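Local coordinates for protein Protease/Reverse transcriptase/ribonuclease H (Eastern chimpanzee simian foamy virus, PDB 7KSF) that joins aspartic protease, reverse transcriptase and ribonuclease H activities in one polyprotein chain, probably to mature viral proteins and copy the RNA genome into DNA, at residues L94-L99 with L181-V186; E138-H143 with G337-L342; K457-P462 with E496-T501; L519-I524 with H560-L565. The protein carries 1 engineered substitution. One frame throughout, in Å; residues are numbered along the deposited sequence.

Interaction 1: L94-L99 with L181-V186; sequences LQLTIL and LLKQGV
The carboxamide of Gln184 presents one face to Leu96, whose CD1 sits over it 3.7 Å from NE2, while CD2 of Leu96 lies above the CG end of the same side chain, 3.9 Å from CG. The two side chains cross at roughly a right angle, and CD2 of Leu94 reaches the OE1 end at 4.1 Å. The polar atoms of the amide are taken up by backbone of the neighbouring loop: OE1 accepts from Val141 N, and NE2 donates to Asn139 O. An extended Gln184, with CG anti to its carbonyl carbon (chi1 -58°), is long enough to carry the amide from the last turn of helix 171-184 across to the leucines. Gly185, with positive phi, then closes that helix in a Schellman motif.

At the exposed margin Lys183, also extended, sends NZ to Gln95 O in a weak hydrogen bond of 3.3 Å. A lysine suits this edge because its long chain spans the gap to the loop while the charged end stays at the surface. The contact thus joins the loop leading into helix 102-112 to the helix end chiefly by leucine methyls lying over an amide whose polar atoms already have backbone partners, with the weak lysine bond at the exposed side.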
# COMPACT_ATOMS: atom_id res chain seq x y z
N LEU A 94 -29.97 6.10 2.13
CA LEU A 94 -29.19 5.83 3.32
C LEU A 94 -28.36 7.06 3.69
O LEU A 94 -27.76 7.71 2.82
CB LEU A 94 -28.28 4.63 3.11
CG LEU A 94 -27.30 4.32 4.23
CD1 LEU A 94 -28.02 4.01 5.54
CD2 LEU A 94 -26.40 3.16 3.83
N GLN A 95 -28.34 7.38 4.98
CA GLN A 95 -27.61 8.54 5.48
C GLN A 95 -26.84 8.12 6.72
O GLN A 95 -27.44 7.86 7.77
CB GLN A 95 -28.56 9.70 5.80
CG GLN A 95 -29.29 10.28 4.59
CD GLN A 95 -28.56 11.46 3.98
OE1 GLN A 95 -27.95 12.27 4.68
NE2 GLN A 95 -28.62 11.58 2.65
N LEU A 96 -25.52 8.05 6.61
CA LEU A 96 -24.67 7.65 7.71
C LEU A 96 -23.93 8.91 8.17
O LEU A 96 -24.28 10.03 7.78
CB LEU A 96 -23.61 6.66 7.21
CG LEU A 96 -24.16 5.30 6.78
CD1 LEU A 96 -23.04 4.45 6.22
CD2 LEU A 96 -24.84 4.60 7.94
N THR A 97 -22.81 8.74 9.03
CA THR A 97 -22.27 9.83 9.83
C THR A 97 -21.40 10.77 9.00
O THR A 97 -21.73 11.95 8.85
CB THR A 97 -21.46 9.26 11.00
OG1 THR A 97 -22.25 8.28 11.69
CG2 THR A 97 -21.09 10.38 11.96
N ILE A 98 -20.30 10.27 8.46
CA ILE A 98 -19.29 11.10 7.80
C ILE A 98 -19.32 10.82 6.31
O ILE A 98 -19.30 9.66 5.88
CB ILE A 98 -17.89 10.84 8.38
CG1 ILE A 98 -17.85 11.18 9.87
CG2 ILE A 98 -16.84 11.64 7.62
CD1 ILE A 98 -16.51 10.91 10.51
N LEU A 99 -19.34 11.88 5.52
CA LEU A 99 -19.25 11.79 4.07
C LEU A 99 -17.79 11.86 3.66
O LEU A 99 -17.06 12.77 4.08
CB LEU A 99 -20.06 12.91 3.42
CG LEU A 99 -20.15 12.96 1.90
CD1 LEU A 99 -20.91 11.76 1.36
CD2 LEU A 99 -20.83 14.25 1.50
N LEU A 181 -22.71 0.78 11.74
CA LEU A 181 -22.96 -0.63 11.46
C LEU A 181 -24.27 -1.09 12.09
O LEU A 181 -25.02 -1.85 11.47
CB LEU A 181 -21.80 -1.49 11.96
CG LEU A 181 -20.46 -1.15 11.31
CD1 LEU A 181 -19.38 -2.05 11.86
CD2 LEU A 181 -20.55 -1.28 9.80
N LEU A 182 -24.56 -0.64 13.31
CA LEU A 182 -25.87 -0.90 13.89
C LEU A 182 -26.96 -0.29 13.03
O LEU A 182 -28.02 -0.90 12.83
CB LEU A 182 -25.94 -0.33 15.31
CG LEU A 182 -25.23 -1.07 16.44
CD1 LEU A 182 -25.17 -0.17 17.66
CD2 LEU A 182 -25.93 -2.38 16.76
N LYS A 183 -26.71 0.90 12.49
CA LYS A 183 -27.71 1.56 11.66
C LYS A 183 -27.94 0.78 10.37
O LYS A 183 -29.08 0.66 9.91
CB LYS A 183 -27.27 3.00 11.35
CG LYS A 183 -28.41 3.94 10.98
CD LYS A 183 -27.93 5.38 10.91
CE LYS A 183 -29.09 6.36 11.04
NZ LYS A 183 -28.66 7.77 10.84
N GLN A 184 -26.87 0.24 9.79
CA GLN A 184 -26.97 -0.61 8.62
C GLN A 184 -27.35 -2.04 8.96
O GLN A 184 -27.54 -2.85 8.04
CB GLN A 184 -25.64 -0.61 7.86
CG GLN A 184 -25.20 0.76 7.42
CD GLN A 184 -23.86 0.74 6.74
OE1 GLN A 184 -23.76 0.51 5.54
NE2 GLN A 184 -22.81 0.98 7.52
N GLY A 185 -27.45 -2.38 10.24
CA GLY A 185 -27.76 -3.73 10.63
C GLY A 185 -26.61 -4.70 10.54
O GLY A 185 -26.82 -5.91 10.69
N VAL A 186 -25.39 -4.21 10.29
CA VAL A 186 -24.23 -5.09 10.28
C VAL A 186 -24.00 -5.68 11.67
O VAL A 186 -23.59 -6.83 11.80
CB VAL A 186 -23.00 -4.33 9.77
CG1 VAL A 186 -21.83 -5.28 9.54
CG2 VAL A 186 -23.34 -3.58 8.49

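Interaction 2: E138-H143 with G337-L342; sequences ENQVGH and GYVVSL
Gly142 and Gly337 bring their backbones to a CA-CA separation of 5.2 Å and exchange two CA-H...O contacts, Gly142 CA to Gly337 O at 3.3 Å and Gly337 CA to His143 O at 3.4 Å. Glycine suits both places: each CA faces the other segment, with a carbonyl oxygen standing where a side chain would go. Gly337 has a second reason to be glycine in its positive phi of 108°.

Beside this pair Val339 supplies the main side-chain contact. Its CG2, held anti to the carbonyl carbon, is set against the Gly142 backbone, 3.9 Å from Gly142 N. The same Val339 CG2 lies 4.2 Å from Val141 C. A compact branched residue fits here, since its CG2 methyl can lie against the side-chain-free Gly142 backbone. Gln140 flanks the valine from earlier in the loop, its NE2 lying 4.3 Å from Val339 CG2; the other end of that amide, OE1, accepts from the backbone N of His136 and of Trp137.

Gly337 is the C-prime residue of the Schellman motif that ends helix 319-336, with Tyr338 N hydrogen-bonded to Leu333 O and Gly337 N to Leu334 O. From there the chain enters a short, weakly bonded strand at about 340-341, which pairs antiparallel with strand 243-249 in a sheet consistent with the palm of a reverse transcriptase. The loop 138-143 therefore lies against the point where a helix of this region gives way to its sheet. Gly142 O is hydrogen-bonded to Arg279 NH1, and beyond it the imidazole of His143 meets the ring of Tyr78, their planes at about 80°.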
# COMPACT_ATOMS: atom_id res chain seq x y z
N GLU A 138 -18.34 7.11 5.18
CA GLU A 138 -17.40 6.30 5.94
C GLU A 138 -18.13 5.13 6.59
O GLU A 138 -19.28 5.27 7.02
CB GLU A 138 -16.69 7.15 7.00
CG GLU A 138 -15.76 8.21 6.44
CD GLU A 138 -14.85 8.80 7.50
OE1 GLU A 138 -14.87 8.30 8.64
OE2 GLU A 138 -14.10 9.76 7.19
N ASN A 139 -17.57 4.05 6.65
CA ASN A 139 -18.12 2.81 7.20
C ASN A 139 -19.34 2.31 6.42
O ASN A 139 -20.10 1.48 6.92
CB ASN A 139 -18.47 2.97 8.69
CG ASN A 139 -17.37 3.65 9.46
OD1 ASN A 139 -17.61 4.62 10.18
ND2 ASN A 139 -16.14 3.16 9.31
N GLN A 140 -19.52 2.82 5.21
CA GLN A 140 -20.61 2.36 4.35
C GLN A 140 -20.30 0.98 3.80
O GLN A 140 -19.20 0.73 3.30
CB GLN A 140 -20.82 3.35 3.21
CG GLN A 140 -21.53 2.78 2.00
CD GLN A 140 -21.58 3.76 0.85
OE1 GLN A 140 -21.06 4.87 0.94
NE2 GLN A 140 -22.20 3.34 -0.24
N VAL A 141 -21.27 0.08 3.89
CA VAL A 141 -21.14 -1.28 3.38
C VAL A 141 -22.32 -1.58 2.47
O VAL A 141 -23.37 -0.93 2.53
CB VAL A 141 -21.06 -2.34 4.51
CG1 VAL A 141 -19.93 -2.00 5.47
CG2 VAL A 141 -22.38 -2.43 5.24
N GLY A 142 -22.15 -2.59 1.62
CA GLY A 142 -23.17 -3.01 0.68
C GLY A 142 -23.77 -4.35 1.05
O GLY A 142 -23.14 -5.16 1.73
N HIS A 143 -25.00 -4.58 0.60
CA HIS A 143 -25.67 -5.85 0.81
C HIS A 143 -25.46 -6.75 -0.40
O HIS A 143 -25.53 -6.31 -1.54
CB HIS A 143 -27.17 -5.65 1.05
CG HIS A 143 -27.93 -6.92 1.27
ND1 HIS A 143 -27.70 -7.74 2.35
CD2 HIS A 143 -28.91 -7.51 0.54
CE1 HIS A 143 -28.51 -8.79 2.28
NE2 HIS A 143 -29.25 -8.67 1.19
N GLY A 337 -23.76 -5.69 -5.36
CA GLY A 337 -23.87 -4.90 -4.15
C GLY A 337 -22.56 -4.57 -3.48
O GLY A 337 -22.56 -4.18 -2.31
N TYR A 338 -21.44 -4.72 -4.19
CA TYR A 338 -20.15 -4.36 -3.63
C TYR A 338 -19.93 -2.86 -3.71
O TYR A 338 -20.58 -2.14 -4.48
CB TYR A 338 -19.03 -5.11 -4.34
CG TYR A 338 -18.97 -6.59 -4.01
CD1 TYR A 338 -18.48 -7.02 -2.79
CD2 TYR A 338 -19.41 -7.55 -4.91
CE1 TYR A 338 -18.42 -8.36 -2.47
CE2 TYR A 338 -19.36 -8.90 -4.60
CZ TYR A 338 -18.86 -9.30 -3.38
OH TYR A 338 -18.81 -10.64 -3.07
N VAL A 339 -18.99 -2.38 -2.90
CA VAL A 339 -18.72 -0.95 -2.76
C VAL A 339 -17.22 -0.74 -2.93
O VAL A 339 -16.41 -1.41 -2.27
CB VAL A 339 -19.19 -0.43 -1.39
CG1 VAL A 339 -18.72 0.99 -1.19
CG2 VAL A 339 -20.70 -0.51 -1.28
N VAL A 340 -16.85 0.18 -3.82
CA VAL A 340 -15.46 0.47 -4.15
C VAL A 340 -15.04 1.75 -3.43
O VAL A 340 -15.78 2.74 -3.41
CB VAL A 340 -15.27 0.62 -5.67
CG1 VAL A 340 -13.81 0.89 -6.01
CG2 VAL A 340 -15.76 -0.62 -6.40
N SER A 341 -13.85 1.72 -2.84
CA SER A 341 -13.27 2.88 -2.18
C SER A 341 -12.27 3.53 -3.13
O SER A 341 -11.24 2.94 -3.46
CB SER A 341 -12.59 2.48 -0.87
OG SER A 341 -11.85 3.56 -0.33
N LEU A 342 -12.58 4.75 -3.57
CA LEU A 342 -11.66 5.49 -4.43
C LEU A 342 -10.56 6.19 -3.64
O LEU A 342 -9.76 6.91 -4.24
CB LEU A 342 -12.44 6.51 -5.26
CG LEU A 342 -13.51 5.88 -6.15
CD1 LEU A 342 -14.32 6.95 -6.86
CD2 LEU A 342 -12.87 4.93 -7.16

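Interaction 3: K457-P462 with E496-T501; sequences KVNTSP and EKLLTT
Strand 454-460, the middle strand of an RNase H-like sheet of order 3-2-1-4-5, is crossed here by helix 494-513, the axes of the two short segments passing 7.7 Å apart at 137°. Thr460 and Leu498 carry the packing: CG2 of Thr460 lies 3.6 Å from Leu498 CD2, which also comes 3.5 Å from the backbone N of Thr460. One turn further along the helix, Thr501 CG2 meets Val458 CG1 at 3.9 Å as the two side chains slide past each other in opposite directions. Beta-branched residues serve well on this buried strand, giving short, stiff methyl surfaces to the helix. Thr460 can be polar because OG1 is hydrogen-bonded to Ala464 O in the adjoining strand. Asn459 makes a local bond, OD1 accepting from Thr460 N at 2.8 Å with the donor tilted 17° from the carbonyl plane, and its ND2 is hydrogen-bonded to Pro566 O.

Beyond the strand end the buried Lys497 stretches out fully, every torsion past CB near anti, to reach the turn at Pro462. Its ammonium also has a weak bond to Leu490 O. Lys497 NZ donates a hydrogen bond to Pro462 O at 2.8 Å, in the carbonyl plane and on a lone pair.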
# COMPACT_ATOMS: atom_id res chain seq x y z
N LYS A 457 18.70 -17.39 2.92
CA LYS A 457 19.02 -16.78 4.20
C LYS A 457 18.52 -15.34 4.19
O LYS A 457 18.86 -14.56 3.29
CB LYS A 457 20.52 -16.83 4.47
CG LYS A 457 21.07 -18.24 4.64
CD LYS A 457 22.53 -18.22 5.05
CE LYS A 457 23.03 -19.61 5.40
NZ LYS A 457 24.43 -19.57 5.90
N VAL A 458 17.70 -14.99 5.18
CA VAL A 458 16.98 -13.72 5.19
C VAL A 458 17.29 -12.97 6.48
O VAL A 458 17.13 -13.52 7.58
CB VAL A 458 15.46 -13.93 5.04
CG1 VAL A 458 14.75 -12.59 5.01
CG2 VAL A 458 15.16 -14.72 3.78
N ASN A 459 17.73 -11.73 6.34
CA ASN A 459 17.88 -10.79 7.44
C ASN A 459 17.48 -9.42 6.92
O ASN A 459 17.36 -9.20 5.71
CB ASN A 459 19.32 -10.79 7.98
CG ASN A 459 19.39 -10.41 9.45
OD1 ASN A 459 18.53 -9.69 9.96
ND2 ASN A 459 20.42 -10.89 10.14
N THR A 460 17.26 -8.47 7.84
CA THR A 460 16.82 -7.14 7.44
C THR A 460 17.46 -6.07 8.31
O THR A 460 17.83 -6.31 9.47
CB THR A 460 15.29 -6.98 7.51
OG1 THR A 460 14.89 -5.85 6.73
CG2 THR A 460 14.82 -6.78 8.94
N SER A 461 17.56 -4.88 7.75
CA SER A 461 18.00 -3.66 8.40
C SER A 461 16.81 -2.73 8.59
O SER A 461 15.74 -2.95 8.02
CB SER A 461 19.08 -2.97 7.54
OG SER A 461 18.55 -2.60 6.28
N PRO A 462 16.96 -1.67 9.39
CA PRO A 462 15.86 -0.70 9.52
C PRO A 462 15.44 -0.07 8.20
O PRO A 462 14.30 0.39 8.09
CB PRO A 462 16.42 0.35 10.48
CG PRO A 462 17.43 -0.37 11.27
CD PRO A 462 18.05 -1.37 10.34
N GLU A 496 8.33 -7.54 11.55
CA GLU A 496 7.51 -7.48 10.34
C GLU A 496 8.34 -7.10 9.12
O GLU A 496 7.99 -7.47 8.00
CB GLU A 496 6.36 -6.50 10.53
CG GLU A 496 5.52 -6.80 11.77
CD GLU A 496 4.41 -5.79 11.97
OE1 GLU A 496 3.24 -6.20 11.94
OE2 GLU A 496 4.73 -4.60 12.16
N LYS A 497 9.44 -6.36 9.32
CA LYS A 497 10.33 -6.05 8.20
C LYS A 497 10.99 -7.31 7.66
O LYS A 497 11.29 -7.40 6.47
CB LYS A 497 11.38 -5.03 8.63
CG LYS A 497 10.82 -3.64 8.91
CD LYS A 497 11.90 -2.67 9.36
CE LYS A 497 11.34 -1.27 9.52
NZ LYS A 497 12.37 -0.31 10.00
N LEU A 498 11.24 -8.30 8.53
CA LEU A 498 11.73 -9.60 8.08
C LEU A 498 10.67 -10.34 7.28
O LEU A 498 10.97 -10.94 6.24
CB LEU A 498 12.15 -10.45 9.28
CG LEU A 498 13.43 -10.07 10.03
CD1 LEU A 498 13.50 -10.84 11.34
CD2 LEU A 498 14.63 -10.38 9.17
N LEU A 499 9.42 -10.30 7.75
CA LEU A 499 8.35 -11.06 7.11
C LEU A 499 8.03 -10.52 5.72
O LEU A 499 7.90 -11.28 4.76
CB LEU A 499 7.11 -11.05 7.99
CG LEU A 499 7.31 -11.68 9.36
CD1 LEU A 499 6.09 -11.46 10.24
CD2 LEU A 499 7.60 -13.17 9.21
N THR A 500 7.90 -9.19 5.60
CA THR A 500 7.70 -8.62 4.27
C THR A 500 8.92 -8.80 3.39
O THR A 500 8.81 -8.82 2.16
CB THR A 500 7.34 -7.13 4.37
OG1 THR A 500 7.09 -6.62 3.05
CG2 THR A 500 8.48 -6.35 5.00
N THR A 501 10.11 -8.94 4.00
CA THR A 501 11.29 -9.28 3.23
C THR A 501 11.21 -10.71 2.71
O THR A 501 11.52 -10.97 1.54
CB THR A 501 12.55 -9.09 4.08
OG1 THR A 501 12.55 -7.77 4.63
CG2 THR A 501 13.79 -9.28 3.24

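Interaction 4: L519-I524 with H560-L565; sequences LVYSPI and HYDKTL
Tyr521 and His560 both turn CG anti to the carbonyl carbon (chi1 -66° and -88°), which lays the two side chains side by side on one face of the sheet. The rings meet obliquely, planes 37° apart, and CD2 and CE2 of Tyr521 both lie 3.7 Å from His560 CB. Flat rings suit neighbouring positions on a sheet face, where they can lie alongside each other. Beneath them the strands run parallel: His560 N donates to Val520 O at 2.7 Å, His560 O receives Ser522 N at 3.0 Å, and Asp562 N reaches Ser522 O at 2.9 Å, from above that carbonyl plane. At the strand end, Tyr561 brings CE1 to 3.2 Å from Pro523 O, which lies at the ring edge. Asp562 OD1 takes the backbone N of Thr564 in an Asx turn, a common role for a short carboxylate, and OD2 rests 3.4 Å from Tyr521 CB. The returning chain sets Leu565 CD1 against Pro523 CD at 3.5 Å, an apolar pair crossing at about a right angle.

Strand 557-561 is an outermost strand of the RNase H-like sheet, and strand 518-522 separates it from strand 454-460, while helix 494-513 packs against Val520, Ser522 and Ile524.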
# COMPACT_ATOMS: atom_id res chain seq x y z
N LEU A 519 14.05 -24.35 1.57
CA LEU A 519 14.31 -24.22 2.99
C LEU A 519 14.82 -22.81 3.26
O LEU A 519 15.75 -22.35 2.59
CB LEU A 519 15.33 -25.26 3.47
CG LEU A 519 14.83 -26.68 3.74
CD1 LEU A 519 14.45 -27.41 2.46
CD2 LEU A 519 15.88 -27.45 4.51
N VAL A 520 14.21 -22.14 4.23
CA VAL A 520 14.53 -20.75 4.55
C VAL A 520 15.12 -20.70 5.94
O VAL A 520 14.54 -21.24 6.89
CB VAL A 520 13.29 -19.85 4.44
CG1 VAL A 520 13.66 -18.41 4.75
CG2 VAL A 520 12.69 -19.95 3.05
N TYR A 521 16.28 -20.07 6.07
CA TYR A 521 16.91 -19.84 7.35
C TYR A 521 16.72 -18.39 7.76
O TYR A 521 16.80 -17.48 6.92
CB TYR A 521 18.40 -20.19 7.30
CG TYR A 521 18.66 -21.67 7.09
CD1 TYR A 521 18.62 -22.22 5.81
CD2 TYR A 521 18.93 -22.51 8.15
CE1 TYR A 521 18.84 -23.56 5.61
CE2 TYR A 521 19.16 -23.86 7.96
CZ TYR A 521 19.11 -24.38 6.68
OH TYR A 521 19.34 -25.72 6.48
N SER A 522 16.46 -18.17 9.04
CA SER A 522 16.05 -16.86 9.53
C SER A 522 16.47 -16.72 10.99
O SER A 522 16.57 -17.73 11.70
CB SER A 522 14.54 -16.68 9.39
OG SER A 522 13.87 -17.91 9.61
N PRO A 523 16.70 -15.50 11.46
CA PRO A 523 17.03 -15.30 12.88
C PRO A 523 15.89 -15.61 13.83
O PRO A 523 16.06 -15.42 15.04
CB PRO A 523 17.40 -13.80 12.95
CG PRO A 523 17.59 -13.37 11.54
CD PRO A 523 16.72 -14.24 10.70
N ILE A 524 14.75 -16.08 13.34
CA ILE A 524 13.61 -16.36 14.19
C ILE A 524 13.69 -17.81 14.67
O ILE A 524 13.99 -18.71 13.88
CB ILE A 524 12.30 -16.09 13.45
CG1 ILE A 524 12.25 -16.92 12.17
CG2 ILE A 524 12.16 -14.59 13.15
CD1 ILE A 524 11.21 -16.48 11.18
N HIS A 560 13.77 -22.69 9.04
CA HIS A 560 14.72 -23.09 10.07
C HIS A 560 15.34 -21.87 10.73
O HIS A 560 15.62 -20.87 10.07
CB HIS A 560 15.83 -23.97 9.49
CG HIS A 560 15.50 -25.43 9.46
ND1 HIS A 560 14.66 -25.98 8.52
CD2 HIS A 560 15.89 -26.45 10.26
CE1 HIS A 560 14.55 -27.28 8.74
NE2 HIS A 560 15.29 -27.59 9.79
N TYR A 561 15.56 -21.97 12.04
CA TYR A 561 16.27 -20.94 12.77
C TYR A 561 17.76 -21.04 12.49
O TYR A 561 18.33 -22.13 12.47
CB TYR A 561 16.01 -21.07 14.27
CG TYR A 561 16.89 -20.19 15.14
CD1 TYR A 561 16.95 -18.82 14.94
CD2 TYR A 561 17.64 -20.74 16.17
CE1 TYR A 561 17.75 -18.02 15.74
CE2 TYR A 561 18.44 -19.95 16.97
CZ TYR A 561 18.49 -18.59 16.75
OH TYR A 561 19.29 -17.81 17.55
N ASP A 562 18.39 -19.89 12.27
CA ASP A 562 19.81 -19.82 11.96
C ASP A 562 20.50 -18.94 12.99
O ASP A 562 20.13 -17.78 13.17
CB ASP A 562 20.03 -19.28 10.54
CG ASP A 562 21.37 -19.68 9.97
OD1 ASP A 562 22.31 -19.89 10.77
OD2 ASP A 562 21.49 -19.79 8.74
N LYS A 563 21.51 -19.50 13.66
CA LYS A 563 22.23 -18.78 14.70
C LYS A 563 23.33 -17.89 14.14
O LYS A 563 23.61 -16.82 14.70
CB LYS A 563 22.83 -19.76 15.70
CG LYS A 563 21.83 -20.70 16.35
CD LYS A 563 22.51 -21.66 17.31
CE LYS A 563 21.49 -22.58 17.97
NZ LYS A 563 22.13 -23.52 18.94
N THR A 564 23.97 -18.30 13.04
CA THR A 564 25.07 -17.52 12.48
C THR A 564 24.62 -16.20 11.89
O THR A 564 25.47 -15.37 11.57
CB THR A 564 25.81 -18.33 11.41
OG1 THR A 564 27.06 -17.69 11.12
CG2 THR A 564 24.99 -18.39 10.13
N LEU A 565 23.32 -15.99 11.72
CA LEU A 565 22.83 -14.72 11.20
C LEU A 565 23.08 -13.62 12.23
O LEU A 565 22.68 -13.76 13.39
CB LEU A 565 21.35 -14.81 10.87
CG LEU A 565 21.03 -15.85 9.79
CD1 LEU A 565 19.57 -15.78 9.40
CD2 LEU A 565 21.91 -15.64 8.57

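Overall arrangement
The four contacts form two pairs. Interactions 1 and 2, centres 11 Å apart, meet directly: Ile98 O lies 2.8 Å from Glu138 N, a probable hydrogen bond, and Val186 CG2 packs on Val141 CG2, which places the loop 138-143 between the end of helix 171-184 and a sheet that is probably the palm. Interactions 3 and 4, centres 12 Å apart, share an RNase H-like sheet, joined where Val458 N comes 3.2 Å from Tyr521 O. The pairs are remote: interactions 2 and 3 have centres 34 Å apart and nearest atoms about 22 Å apart, on opposite sides of the chain's centre. The calcium ion, bound by Gly596 and Glu642 in the ribonuclease H region, takes no ligand from any of them.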